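Local coordinates for ABC transporter periplasmic-binding protein YtfQ (Mycobacterium smegmatis, PDB 6HBM), which binds alpha-L-arabinofuranose and probably serves as the carbohydrate-capturing, periplasmic component of an ABC transporter, at residues E152-A157 and G185-S190; D158-R163 and F210-D215. One frame throughout, in Å; residues are numbered along the deposited sequence.

Interaction 1 (E152-A157 and G185-S190); sequences EGTTGA and GDFTRS. With AHR (alpha-L-arabinofuranose), chain J.
In the sugar-binding cleft of this periplasmic binding protein fold, Phe-187 and Gly-153 meet where two neighbouring parallel strands give way to loops. The site illustrates a recurrent principle of carbohydrate recognition, an aromatic ring serving as a platform for a sugar. CA of Gly-153 lies over one face of the Phe-187 ring, 3.7 Å from the ring centroid and 24° off its normal, a CH-pi contact. Beside it, N of Thr-154 sits above the middle of the same face. The opposite face receives the arabinofuranose, whose C2 stands 4.0 Å above the ring plane, toward the rim. The ring is thus sandwiched between backbone and ligand. Having no side chain, Gly-153 lets its main chain lie directly against the aromatic surface.

Behind the platform, N of Gly-185 donates a hydrogen bond to O of Glu-152 (2.9 Å), carrying the pairing of strands 146-152 and 177-184 into the loop. Thr-188 then caps the following helix, its OG1 hydrogen-bonding N of Gly-191. Toward the outer rim the side chains of Thr-154 and Asp-186 approach at a slant, and OG1 of Thr-154 gives OD1 of Asp-186 a weak hydrogen bond of 2.8 Å.

Interaction 2 (D158-R163 and F210-D215); sequences DPAIDR and FAQNDD. With AHR (alpha-L-arabinofuranose), chain J.
With CG anti to the carbonyl carbon (chi1 -77°) and the chain extended from CG to NE, Arg-163 reaches from its helix past Gln-212 to the bound sugar. Gln-212 answers with the same first torsion (chi1 -74°) and an extended chain that runs across to the helix. The two meet through their aliphatic parts, CB of Arg-163 lying 4.0 Å from CG of Gln-212. Farther out, OE1 of Gln-212 rests against CA of Ala-160 at 3.4 Å, while its hydrogen bond comes from N of Gly-153, in the neighbouring loop.

The guanidinium presents its edge to the ligand. NH1 of Arg-163 donates to O3 of the arabinofuranose at 2.8 Å, and NH2 adds a weaker bond of 3.2 Å to the same oxygen, which lies in the plane of the group. CB of Pro-159 stands 3.9 Å above one face, toward its rim. A salt bridge from NH2 to Glu-127 would restrain rotation of the guanidinium, a second-shell residue positioning a first-shell one.

Asn-213 divides its amide between fold and ligand. Its OD1 caps helix 214-226 by accepting a hydrogen bond from N of Met-216, while ND2 donates a nearly straight bond to O2 of the sugar (2.8 Å, 167° at the hydrogen). The cap fixes which end of the amide faces the ligand. CG of Pro-159 closes in on O5 of the sugar at 3.6 Å.

Deeper in the lobe, the ring of Phe-210 stacks with Phe-167 from the same helix as Arg-163. The start of helix 158-171 and the end of strand 208-211 meet at the C-terminal ends of parallel strands, the usual place for ligands, in the cleft between the Rossmann-like lobes of periplasmic binding proteins.

How the interactions relate
From the N terminus, strand 146-152 leads into 152-157, which runs without a break into 158-163 at the start of helix 158-171. The chain returns through strand 177-184 to 185-190, where interaction 1 closes a loop of 27 intervening residues, a beta-alpha-beta unit. Helix 189-202 and strand 208-211 then bring in 210-215, and interaction 2 closes a longer loop of 46 residues. The two loops cross, since their segments alternate. A salt bridge from NH1 of Arg-189 to OD2 of Asp-215 and packing of Phe-187 on Asn-213 join them, tying three adjacent strands and their helices into one wall of the sugar site.

Interaction 1 (E152-A157 and G185-S190)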
loop_
_atom_site.group_PDB
_atom_site.type_symbol
_atom_site.label_atom_id
_atom_site.label_comp_id
_atom_site.label_asym_id
_atom_site.label_seq_id
_atom_site.Cartn_x
_atom_site.Cartn_y
_atom_site.Cartn_z
ATOM N N GLU A 152 10.107 2.264 7.495
ATOM C CA GLU A 152 9.213 3.205 6.804
ATOM C C GLU A 152 9.160 2.967 5.297
ATOM O O GLU A 152 10.107 2.454 4.720
ATOM C CB GLU A 152 9.630 4.672 7.055
ATOM C CG GLU A 152 9.449 5.206 8.469
ATOM C CD GLU A 152 9.923 6.645 8.612
ATOM O OE1 GLU A 152 10.832 6.896 9.438
ATOM O OE2 GLU A 152 9.397 7.521 7.886
ATOM N N GLY A 153 8.079 3.412 4.664
ATOM C CA GLY A 153 7.899 3.306 3.222
ATOM C C GLY A 153 8.652 4.382 2.473
ATOM O O GLY A 153 9.387 5.155 3.082
ATOM N N THR A 154 8.460 4.456 1.149
ATOM C CA THR A 154 9.105 5.477 0.314
ATOM C C THR A 154 8.751 6.892 0.853
ATOM O O THR A 154 7.590 7.175 1.151
ATOM C CB THR A 154 8.720 5.290 -1.188
ATOM O OG1 THR A 154 9.264 4.060 -1.689
ATOM C CG2 THR A 154 9.202 6.440 -2.074
ATOM N N THR A 155 9.775 7.750 1.022
ATOM C CA THR A 155 9.613 9.109 1.543
ATOM C C THR A 155 8.799 9.947 0.554
ATOM O O THR A 155 9.245 10.148 -0.572
ATOM C CB THR A 155 11.012 9.713 1.809
ATOM O OG1 THR A 155 11.713 8.867 2.725
ATOM C CG2 THR A 155 10.953 11.131 2.359
ATOM N N GLY A 156 7.618 10.394 0.976
ATOM C CA GLY A 156 6.733 11.218 0.150
ATOM C C GLY A 156 5.401 10.586 -0.234
ATOM O O GLY A 156 4.425 11.306 -0.459
ATOM N N ALA A 157 5.347 9.245 -0.346
ATOM C CA ALA A 157 4.128 8.505 -0.712
ATOM C C ALA A 157 3.074 8.571 0.402
ATOM O O ALA A 157 3.449 8.481 1.582
ATOM C CB ALA A 157 4.484 7.048 -0.984
ATOM N N GLY A 185 12.896 2.459 3.888
ATOM C CA GLY A 185 13.362 1.300 3.135
ATOM C C GLY A 185 12.741 1.204 1.753
ATOM O O GLY A 185 12.776 0.135 1.152
ATOM N N ASP A 186 12.137 2.298 1.247
ATOM C CA ASP A 186 11.564 2.415 -0.095
ATOM C C ASP A 186 10.550 1.291 -0.560
ATOM O O ASP A 186 10.292 1.182 -1.771
ATOM C CB ASP A 186 12.717 2.538 -1.117
ATOM C CG ASP A 186 12.501 3.639 -2.140
ATOM O OD1 ASP A 186 11.666 3.444 -3.066
ATOM O OD2 ASP A 186 13.156 4.698 -2.013
ATOM N N PHE A 187 9.916 0.548 0.386
ATOM C CA PHE A 187 8.969 -0.544 0.088
ATOM C C PHE A 187 9.600 -1.660 -0.749
ATOM O O PHE A 187 8.960 -2.166 -1.659
ATOM C CB PHE A 187 7.672 -0.050 -0.594
ATOM C CG PHE A 187 6.689 0.783 0.191
ATOM C CD1 PHE A 187 6.397 0.480 1.512
ATOM C CD2 PHE A 187 5.907 1.736 -0.447
ATOM C CE1 PHE A 187 5.420 1.180 2.203
ATOM C CE2 PHE A 187 4.937 2.444 0.247
ATOM C CZ PHE A 187 4.695 2.158 1.567
ATOM N N THR A 188 10.839 -2.057 -0.448
ATOM C CA THR A 188 11.505 -3.124 -1.193
ATOM C C THR A 188 12.085 -4.128 -0.237
ATOM O O THR A 188 12.214 -3.855 0.949
ATOM C CB THR A 188 12.598 -2.560 -2.104
ATOM O OG1 THR A 188 13.478 -1.748 -1.340
ATOM C CG2 THR A 188 12.039 -1.766 -3.253
ATOM N N ARG A 189 12.452 -5.289 -0.756
ATOM C CA ARG A 189 13.066 -6.339 0.050
ATOM C C ARG A 189 14.523 -5.917 0.278
ATOM O O ARG A 189 15.038 -6.090 1.385
ATOM C CB ARG A 189 12.973 -7.715 -0.657
ATOM C CG ARG A 189 11.947 -8.708 -0.086
ATOM C CD ARG A 189 12.226 -10.107 -0.638
ATOM N NE ARG A 189 11.102 -11.046 -0.545
ATOM C CZ ARG A 189 10.026 -11.049 -1.334
ATOM N NH1 ARG A 189 9.874 -10.117 -2.276
ATOM N NH2 ARG A 189 9.080 -11.966 -1.173
ATOM N N SER A 190 15.177 -5.344 -0.764
ATOM C CA SER A 190 16.562 -4.868 -0.670
ATOM C C SER A 190 16.717 -3.890 0.491
ATOM O O SER A 190 17.498 -4.137 1.416
ATOM C CB SER A 190 16.997 -4.194 -1.973
ATOM O OG SER A 190 18.171 -3.405 -1.809
HETATM O O5 AHR J . 0.445 2.334 -2.406
HETATM C C5 AHR J . 0.280 1.121 -1.696
HETATM C C4 AHR J . 1.644 0.598 -1.362
HETATM O O4 AHR J . 2.461 0.579 -2.565
HETATM C C3 AHR J . 1.707 -0.829 -0.843
HETATM O O3 AHR J . 1.378 -0.991 0.529
HETATM C C2 AHR J . 3.164 -1.155 -1.130
HETATM O O2 AHR J . 3.463 -2.531 -0.927
HETATM C C1 AHR J . 3.282 -0.607 -2.558
HETATM O O1 AHR J . 4.640 -0.325 -2.981
#

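Interaction 2 (D158-R163 and F210-D215)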
loop_
_atom_site.group_PDB
_atom_site.type_symbol
_atom_site.label_atom_id
_atom_site.label_comp_id
_atom_site.label_asym_id
_atom_site.label_seq_id
_atom_site.Cartn_x
_atom_site.Cartn_y
_atom_site.Cartn_z
ATOM N N ASP A 158 1.763 8.701 0.031
ATOM C CA ASP A 158 0.636 8.755 0.983
ATOM C C ASP A 158 0.653 7.588 1.987
ATOM O O ASP A 158 0.627 7.860 3.183
ATOM C CB ASP A 158 -0.721 8.826 0.229
ATOM C CG ASP A 158 -2.019 9.027 1.052
ATOM O OD1 ASP A 158 -1.993 9.809 2.033
ATOM O OD2 ASP A 158 -3.075 8.439 0.670
ATOM N N PRO A 159 0.781 6.304 1.570
ATOM C CA PRO A 159 0.793 5.212 2.564
ATOM C C PRO A 159 1.868 5.316 3.643
ATOM O O PRO A 159 1.568 5.055 4.801
ATOM C CB PRO A 159 0.959 3.941 1.705
ATOM C CG PRO A 159 1.462 4.409 0.389
ATOM C CD PRO A 159 0.821 5.756 0.201
ATOM N N ALA A 160 3.089 5.729 3.275
ATOM C CA ALA A 160 4.187 5.868 4.228
ATOM C C ALA A 160 3.917 6.925 5.312
ATOM O O ALA A 160 4.185 6.662 6.492
ATOM C CB ALA A 160 5.474 6.211 3.498
ATOM N N ILE A 161 3.368 8.114 4.913
ATOM C CA ILE A 161 3.046 9.216 5.835
ATOM C C ILE A 161 1.904 8.761 6.746
ATOM O O ILE A 161 2.069 8.747 7.961
ATOM C CB ILE A 161 2.685 10.513 5.066
ATOM N N ASP A 162 0.779 8.324 6.144
ATOM C CA ASP A 162 -0.428 7.864 6.855
ATOM C C ASP A 162 -0.213 6.622 7.754
ATOM O O ASP A 162 -0.780 6.575 8.842
ATOM C CB ASP A 162 -1.602 7.624 5.860
ATOM C CG ASP A 162 -2.390 8.869 5.392
ATOM O OD1 ASP A 162 -2.049 9.991 5.826
ATOM O OD2 ASP A 162 -3.359 8.708 4.593
ATOM N N ARG A 163 0.590 5.640 7.332
ATOM C CA ARG A 163 0.822 4.443 8.165
ATOM C C ARG A 163 1.604 4.755 9.420
ATOM O O ARG A 163 1.279 4.241 10.488
ATOM C CB ARG A 163 1.516 3.326 7.377
ATOM C CG ARG A 163 0.536 2.623 6.463
ATOM C CD ARG A 163 1.149 1.789 5.359
ATOM N NE ARG A 163 0.101 1.114 4.589
ATOM C CZ ARG A 163 0.314 0.337 3.533
ATOM N NH1 ARG A 163 1.550 0.115 3.098
ATOM N NH2 ARG A 163 -0.709 -0.222 2.896
ATOM N N PHE A 210 7.986 -3.224 12.942
ATOM C CA PHE A 210 6.799 -2.847 12.171
ATOM C C PHE A 210 7.185 -2.506 10.745
ATOM O O PHE A 210 7.797 -1.459 10.507
ATOM C CB PHE A 210 6.063 -1.667 12.828
ATOM C CG PHE A 210 4.975 -1.028 11.980
ATOM C CD1 PHE A 210 3.950 -1.795 11.442
ATOM C CD2 PHE A 210 4.979 0.341 11.730
ATOM C CE1 PHE A 210 2.962 -1.203 10.658
ATOM C CE2 PHE A 210 3.987 0.927 10.947
ATOM C CZ PHE A 210 2.988 0.154 10.417
ATOM N N ALA A 211 6.810 -3.370 9.791
ATOM C CA ALA A 211 7.134 -3.140 8.389
ATOM C C ALA A 211 5.926 -2.587 7.677
ATOM O O ALA A 211 4.892 -3.249 7.636
ATOM C CB ALA A 211 7.595 -4.432 7.739
ATOM N N GLN A 212 6.048 -1.376 7.093
ATOM C CA GLN A 212 4.926 -0.720 6.390
ATOM C C GLN A 212 4.488 -1.436 5.076
ATOM O O GLN A 212 3.512 -1.023 4.446
ATOM C CB GLN A 212 5.208 0.776 6.150
ATOM C CG GLN A 212 5.076 1.604 7.419
ATOM C CD GLN A 212 5.527 3.021 7.201
ATOM O OE1 GLN A 212 5.709 3.472 6.069
ATOM N NE2 GLN A 212 5.750 3.755 8.281
ATOM N N ASN A 213 5.146 -2.528 4.696
ATOM C CA ASN A 213 4.720 -3.337 3.568
ATOM C C ASN A 213 5.444 -4.634 3.752
ATOM O O ASN A 213 6.658 -4.619 3.967
ATOM C CB ASN A 213 4.955 -2.615 2.225
ATOM C CG ASN A 213 6.193 -2.912 1.410
ATOM O OD1 ASN A 213 7.330 -2.960 1.891
ATOM N ND2 ASN A 213 6.009 -3.053 0.122
ATOM N N ASP A 214 4.719 -5.742 3.846
ATOM C CA ASP A 214 5.363 -7.018 4.164
ATOM C C ASP A 214 6.677 -7.261 3.404
ATOM O O ASP A 214 7.570 -7.846 3.986
ATOM C CB ASP A 214 4.395 -8.196 4.013
ATOM C CG ASP A 214 3.721 -8.317 2.670
ATOM O OD1 ASP A 214 4.119 -7.583 1.733
ATOM O OD2 ASP A 214 2.789 -9.142 2.551
ATOM N N ASP A 215 6.816 -6.760 2.155
ATOM C CA ASP A 215 8.051 -6.875 1.352
ATOM C C ASP A 215 9.302 -6.427 2.115
ATOM O O ASP A 215 10.307 -7.152 2.104
ATOM C CB ASP A 215 7.950 -6.100 0.014
ATOM C CG ASP A 215 7.694 -6.978 -1.195
ATOM O OD1 ASP A 215 6.530 -7.440 -1.359
ATOM O OD2 ASP A 215 8.649 -7.174 -2.003
HETATM O O5 AHR J . 0.445 2.334 -2.406
HETATM C C5 AHR J . 0.280 1.121 -1.696
HETATM C C4 AHR J . 1.644 0.598 -1.362
HETATM O O4 AHR J . 2.461 0.579 -2.565
HETATM C C3 AHR J . 1.707 -0.829 -0.843
HETATM O O3 AHR J . 1.378 -0.991 0.529
HETATM C C2 AHR J . 3.164 -1.155 -1.130
HETATM O O2 AHR J . 3.463 -2.531 -0.927
HETATM C C1 AHR J . 3.282 -0.607 -2.558
HETATM O O1 AHR J . 4.640 -0.325 -2.981
#